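Local coordinates for protein-tyrosine-phosphatase (Shewanella sp., PDB 2Z72) that removes phosphate from phosphotyrosine as a cold-active phosphatase, probably using the two zinc ions bound in its calcineurin-like phosphoesterase core, at residues M206-L219 and D243-Y257. Numbering follows the deposited sequence.
Sequences MHGGISSEWISREL and DLLNFLFFGNGPTWY. With ZN (zinc ion), chain C.
Phe247 lies against the 212-216 helix and its C-terminal end. The CG of Glu213 sits over one face of its ring, a CH-pi contact 3.9 Å from the centroid, while Leu219 CD1 and Ser211 OG meet the ring's edge. A flat, apolar side chain suits this place, because it can take a methylene on its face and a leucine methyl on its rim. Leu219 CD1 also reaches Leu244 and Leu248, and Pro254 CG packs against both Ile210 CD1 and Trp214 CZ3, each 4.1 Å away. Farther along, Ser211 CB stands over the Tyr257 ring, 12° off its normal.

The charged groups lie at the margin. Arg217, extended from CG to NE, turns NE and NH2 side-on to the single oxygen OE2 of Glu213, with NE 2.8 Å from OE2. In one of two modelled conformers of Asp243, Arg217 NH1 meets OD2 at 2.7 Å, completing a salt-bridge network with Glu213. Two acids would then share one guanidinium, offsetting their mutual repulsion. Glu213 OE1 accepts from Asn252 ND2 at 3.0 Å, so both carboxylate oxygens are engaged.

Backbone groups join the loops. Pro254 O accepts from Gly208 N (2.8 Å), in the carbonyl plane, and from Gly209 N, above it. Glycine suits both positions: a CB on Gly208 would collide with Pro254 O, and the backbone angles of Gly209 would jam one against the preceding carbonyl. Ser211 OG donates to Asn252 O at 2.9 Å, and a water links that carbonyl to Gly209 O and Ser211 N.

His207 binds zinc through NE2, alongside Asp114, Asn149 and His286; its chi1 of -177° swings the ring away from the backbone N, and Thr112 O accepts from ND1. A metal-binding His-Gly-Gly is as in PPP-type phosphatases, within the calcineurin-like dimetal site.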
# COMPACT_ATOMS: atom_id res chain seq x y z
N MET A 206 1.99 9.82 1.47
CA MET A 206 3.10 8.98 1.06
C MET A 206 3.51 8.12 2.26
O MET A 206 3.08 8.30 3.38
CB MET A 206 4.24 9.82 0.52
CG MET A 206 5.18 10.55 1.46
SD MET A 206 4.42 11.80 2.52
CE MET A 206 3.65 12.82 1.25
N HIS A 207 4.40 7.16 1.97
CA HIS A 207 4.71 6.19 3.00
C HIS A 207 5.51 6.75 4.17
O HIS A 207 5.12 6.55 5.33
CB HIS A 207 5.45 5.02 2.35
CG HIS A 207 5.74 3.94 3.33
ND1 HIS A 207 4.71 3.22 3.91
CD2 HIS A 207 6.88 3.46 3.86
CE1 HIS A 207 5.23 2.37 4.77
NE2 HIS A 207 6.57 2.46 4.78
N GLY A 208 6.62 7.41 3.90
CA GLY A 208 7.56 7.88 4.92
C GLY A 208 7.38 9.33 5.28
O GLY A 208 7.05 9.70 6.42
N GLY A 209 7.60 10.20 4.29
CA GLY A 209 7.45 11.65 4.49
C GLY A 209 8.33 12.36 3.51
O GLY A 209 9.18 11.82 2.88
N ILE A 210 8.10 13.71 3.40
CA ILE A 210 8.83 14.55 2.49
C ILE A 210 9.79 15.42 3.32
O ILE A 210 9.36 16.19 4.17
CB ILE A 210 7.88 15.40 1.62
CG1 ILE A 210 6.76 14.58 0.98
CG2 ILE A 210 8.70 16.21 0.59
CD1 ILE A 210 7.24 13.58 -0.05
N SER A 211 11.06 15.28 3.01
CA SER A 211 12.14 16.06 3.59
C SER A 211 12.40 17.32 2.76
O SER A 211 11.95 17.44 1.62
CB SER A 211 13.40 15.24 3.71
OG SER A 211 13.86 14.92 2.37
N SER A 212 13.15 18.23 3.32
CA SER A 212 13.45 19.51 2.65
C SER A 212 14.28 19.28 1.40
O SER A 212 14.27 20.11 0.46
CB SER A 212 14.17 20.43 3.63
OG SER A 212 13.15 20.92 4.53
N GLU A 213 14.97 18.15 1.30
CA GLU A 213 15.73 17.81 0.05
C GLU A 213 14.83 17.71 -1.15
O GLU A 213 15.30 17.97 -2.27
CB GLU A 213 16.55 16.53 0.28
CG GLU A 213 17.39 16.05 -0.89
CD GLU A 213 18.40 14.98 -0.59
OE1 GLU A 213 18.41 14.56 0.58
OE2 GLU A 213 19.08 14.55 -1.58
N TRP A 214 13.56 17.32 -0.99
CA TRP A 214 12.62 17.35 -2.10
C TRP A 214 12.60 18.73 -2.79
O TRP A 214 12.53 18.87 -3.99
CB TRP A 214 11.20 16.98 -1.56
CG TRP A 214 10.10 17.14 -2.59
CD1 TRP A 214 9.42 18.27 -2.99
CD2 TRP A 214 9.53 16.07 -3.35
NE1 TRP A 214 8.50 18.01 -3.93
CE2 TRP A 214 8.55 16.64 -4.18
CE3 TRP A 214 9.77 14.67 -3.43
CZ2 TRP A 214 7.82 15.89 -5.05
CZ3 TRP A 214 9.01 13.96 -4.31
CH2 TRP A 214 8.03 14.52 -5.12
N ILE A 215 12.52 19.75 -1.93
CA ILE A 215 12.41 21.15 -2.39
C ILE A 215 13.64 21.62 -3.09
O ILE A 215 13.62 22.22 -4.14
CB ILE A 215 12.06 22.06 -1.17
CG1 ILE A 215 10.75 21.65 -0.48
CG2 ILE A 215 12.09 23.50 -1.62
CD1 ILE A 215 10.34 22.44 0.74
N SER A 216 14.78 21.24 -2.50
CA SER A 216 16.03 21.70 -3.13
C SER A 216 16.27 21.01 -4.46
O SER A 216 16.88 21.65 -5.35
CB SER A 216 17.24 21.60 -2.22
OG SER A 216 17.41 20.28 -1.80
N ARG A 217 15.80 19.78 -4.64
CA ARG A 217 15.88 19.06 -5.91
C ARG A 217 14.78 19.44 -6.90
O ARG A 217 14.80 18.94 -8.00
CB ARG A 217 15.83 17.55 -5.66
CG ARG A 217 17.13 17.10 -4.94
CD ARG A 217 17.16 15.58 -4.89
NE ARG A 217 18.42 15.18 -4.23
CZ ARG A 217 19.57 15.04 -4.86
NH1 ARG A 217 19.71 15.24 -6.16
NH2 ARG A 217 20.64 14.68 -4.15
N GLU A 218 13.87 20.34 -6.51
CA GLU A 218 12.86 20.89 -7.38
C GLU A 218 12.06 19.73 -7.96
O GLU A 218 11.68 19.75 -9.13
CB GLU A 218 13.50 21.69 -8.52
CG GLU A 218 14.40 22.82 -8.05
CD GLU A 218 14.88 23.73 -9.17
OE1 GLU A 218 15.01 24.96 -8.93
OE2 GLU A 218 15.14 23.25 -10.30
N LEU A 219 11.73 18.74 -7.15
CA LEU A 219 10.92 17.62 -7.62
C LEU A 219 9.47 18.00 -7.74
O LEU A 219 8.95 18.98 -7.21
CB LEU A 219 11.09 16.42 -6.68
CG LEU A 219 12.32 15.56 -6.95
CD1 LEU A 219 12.79 14.82 -5.73
CD2 LEU A 219 12.00 14.62 -8.11
N ASP A 243 22.19 10.43 -8.47
CA ASP A 243 21.91 11.26 -7.31
C ASP A 243 20.45 11.34 -6.99
O ASP A 243 20.04 11.27 -5.83
CB ASP A 243 22.52 12.61 -7.73
CG ASP A 243 22.29 13.79 -6.84
OD1 ASP A 243 22.31 13.53 -5.61
OD2 ASP A 243 22.10 14.93 -7.32
N LEU A 244 19.65 11.49 -8.04
CA LEU A 244 18.22 11.68 -7.79
C LEU A 244 17.54 10.39 -7.39
O LEU A 244 16.71 10.40 -6.44
CB LEU A 244 17.58 12.27 -9.04
CG LEU A 244 16.07 12.46 -9.00
CD1 LEU A 244 15.65 13.30 -7.83
CD2 LEU A 244 15.57 13.14 -10.29
N LEU A 245 17.86 9.29 -8.07
CA LEU A 245 17.31 8.02 -7.66
C LEU A 245 17.75 7.66 -6.25
O LEU A 245 16.96 7.06 -5.49
CB LEU A 245 17.67 6.91 -8.66
CG LEU A 245 17.10 7.05 -10.05
CD1 LEU A 245 17.56 5.91 -10.95
CD2 LEU A 245 15.58 7.19 -10.04
N ASN A 246 18.98 7.97 -5.90
CA ASN A 246 19.49 7.68 -4.57
C ASN A 246 18.65 8.36 -3.50
O ASN A 246 18.21 7.79 -2.52
CB ASN A 246 20.96 8.08 -4.55
CG ASN A 246 21.64 7.69 -3.25
OD1 ASN A 246 21.06 7.88 -2.17
ND2 ASN A 246 22.85 7.16 -3.31
N PHE A 247 18.37 9.64 -3.75
CA PHE A 247 17.43 10.39 -2.87
C PHE A 247 16.09 9.70 -2.77
O PHE A 247 15.57 9.44 -1.71
CB PHE A 247 17.20 11.82 -3.39
CG PHE A 247 16.09 12.49 -2.63
CD1 PHE A 247 14.94 12.91 -3.28
CD2 PHE A 247 16.16 12.67 -1.27
CE1 PHE A 247 13.90 13.48 -2.60
CE2 PHE A 247 15.15 13.27 -0.56
CZ PHE A 247 14.01 13.65 -1.20
N LEU A 248 15.46 9.41 -3.92
CA LEU A 248 14.12 8.89 -3.95
C LEU A 248 13.99 7.54 -3.27
O LEU A 248 12.95 7.25 -2.66
CB LEU A 248 13.59 8.84 -5.40
CG LEU A 248 13.28 10.19 -6.05
CD1 LEU A 248 12.95 9.97 -7.53
CD2 LEU A 248 12.13 10.85 -5.31
N PHE A 249 15.00 6.68 -3.44
CA PHE A 249 14.86 5.32 -2.97
C PHE A 249 15.42 5.06 -1.60
O PHE A 249 15.09 3.99 -1.02
CB PHE A 249 15.53 4.34 -3.97
CG PHE A 249 14.62 4.01 -5.13
CD1 PHE A 249 14.45 4.82 -6.22
CD2 PHE A 249 13.87 2.84 -5.10
CE1 PHE A 249 13.59 4.51 -7.28
CE2 PHE A 249 13.06 2.52 -6.16
CZ PHE A 249 12.89 3.36 -7.22
N PHE A 250 16.21 5.94 -1.03
CA PHE A 250 16.87 5.61 0.23
C PHE A 250 16.52 6.54 1.36
O PHE A 250 15.41 7.07 1.44
CB PHE A 250 18.38 5.43 -0.07
CG PHE A 250 18.57 4.30 -1.08
CD1 PHE A 250 19.15 4.62 -2.30
CD2 PHE A 250 18.13 3.02 -0.85
CE1 PHE A 250 19.29 3.63 -3.26
CE2 PHE A 250 18.28 2.00 -1.79
CZ PHE A 250 18.85 2.36 -3.02
N GLY A 251 17.34 6.70 2.39
CA GLY A 251 16.93 7.08 3.72
C GLY A 251 16.27 8.38 3.96
O GLY A 251 15.47 8.55 4.92
N ASN A 252 16.56 9.38 3.10
CA ASN A 252 15.94 10.69 3.31
C ASN A 252 14.74 10.92 2.40
O ASN A 252 14.16 12.03 2.37
CB ASN A 252 16.96 11.83 3.03
CG ASN A 252 16.59 13.13 3.74
OD1 ASN A 252 16.11 13.25 4.86
ND2 ASN A 252 16.83 14.25 3.06
N GLY A 253 14.39 9.92 1.58
CA GLY A 253 13.40 10.07 0.55
C GLY A 253 12.00 9.69 0.98
O GLY A 253 11.74 9.32 2.15
N PRO A 254 11.06 9.85 0.06
CA PRO A 254 9.67 9.71 0.44
C PRO A 254 9.24 8.41 1.07
O PRO A 254 8.24 8.43 1.80
CB PRO A 254 8.96 9.92 -0.93
CG PRO A 254 9.85 10.89 -1.68
CD PRO A 254 11.26 10.50 -1.27
N THR A 255 9.89 7.29 0.77
CA THR A 255 9.46 6.02 1.32
C THR A 255 10.24 5.54 2.54
O THR A 255 9.81 4.58 3.16
CB THR A 255 9.49 4.92 0.25
OG1 THR A 255 10.81 4.82 -0.24
CG2 THR A 255 8.51 5.23 -0.87
N TRP A 256 11.26 6.28 2.96
CA TRP A 256 12.01 5.93 4.17
C TRP A 256 12.06 7.02 5.20
O TRP A 256 12.38 6.76 6.36
CB TRP A 256 13.44 5.53 3.81
CG TRP A 256 13.62 4.21 3.18
CD1 TRP A 256 13.54 3.90 1.84
CD2 TRP A 256 13.90 2.99 3.83
NE1 TRP A 256 13.78 2.59 1.62
CE2 TRP A 256 14.00 1.98 2.84
CE3 TRP A 256 14.11 2.60 5.15
CZ2 TRP A 256 14.28 0.65 3.14
CZ3 TRP A 256 14.38 1.30 5.44
CH2 TRP A 256 14.47 0.31 4.45
N TYR A 257 11.84 8.29 4.83
CA TYR A 257 12.07 9.39 5.73
C TYR A 257 11.23 9.31 6.98
O TYR A 257 10.03 9.12 6.89
CB TYR A 257 11.71 10.68 5.00
CG TYR A 257 11.98 11.97 5.76
CD1 TYR A 257 13.27 12.28 6.23
CD2 TYR A 257 10.95 12.87 5.97
CE1 TYR A 257 13.49 13.48 6.90
CE2 TYR A 257 11.20 14.06 6.64
CZ TYR A 257 12.46 14.35 7.11
OH TYR A 257 12.66 15.55 7.75
ZN ZN C . 7.90 1.40 5.84
O HOH W 1 11.53 12.75 1.53
O HOH W 2 13.79 17.77 6.11
O HOH W 3 16.33 17.17 3.85
O HOH W 4 7.67 0.49 7.57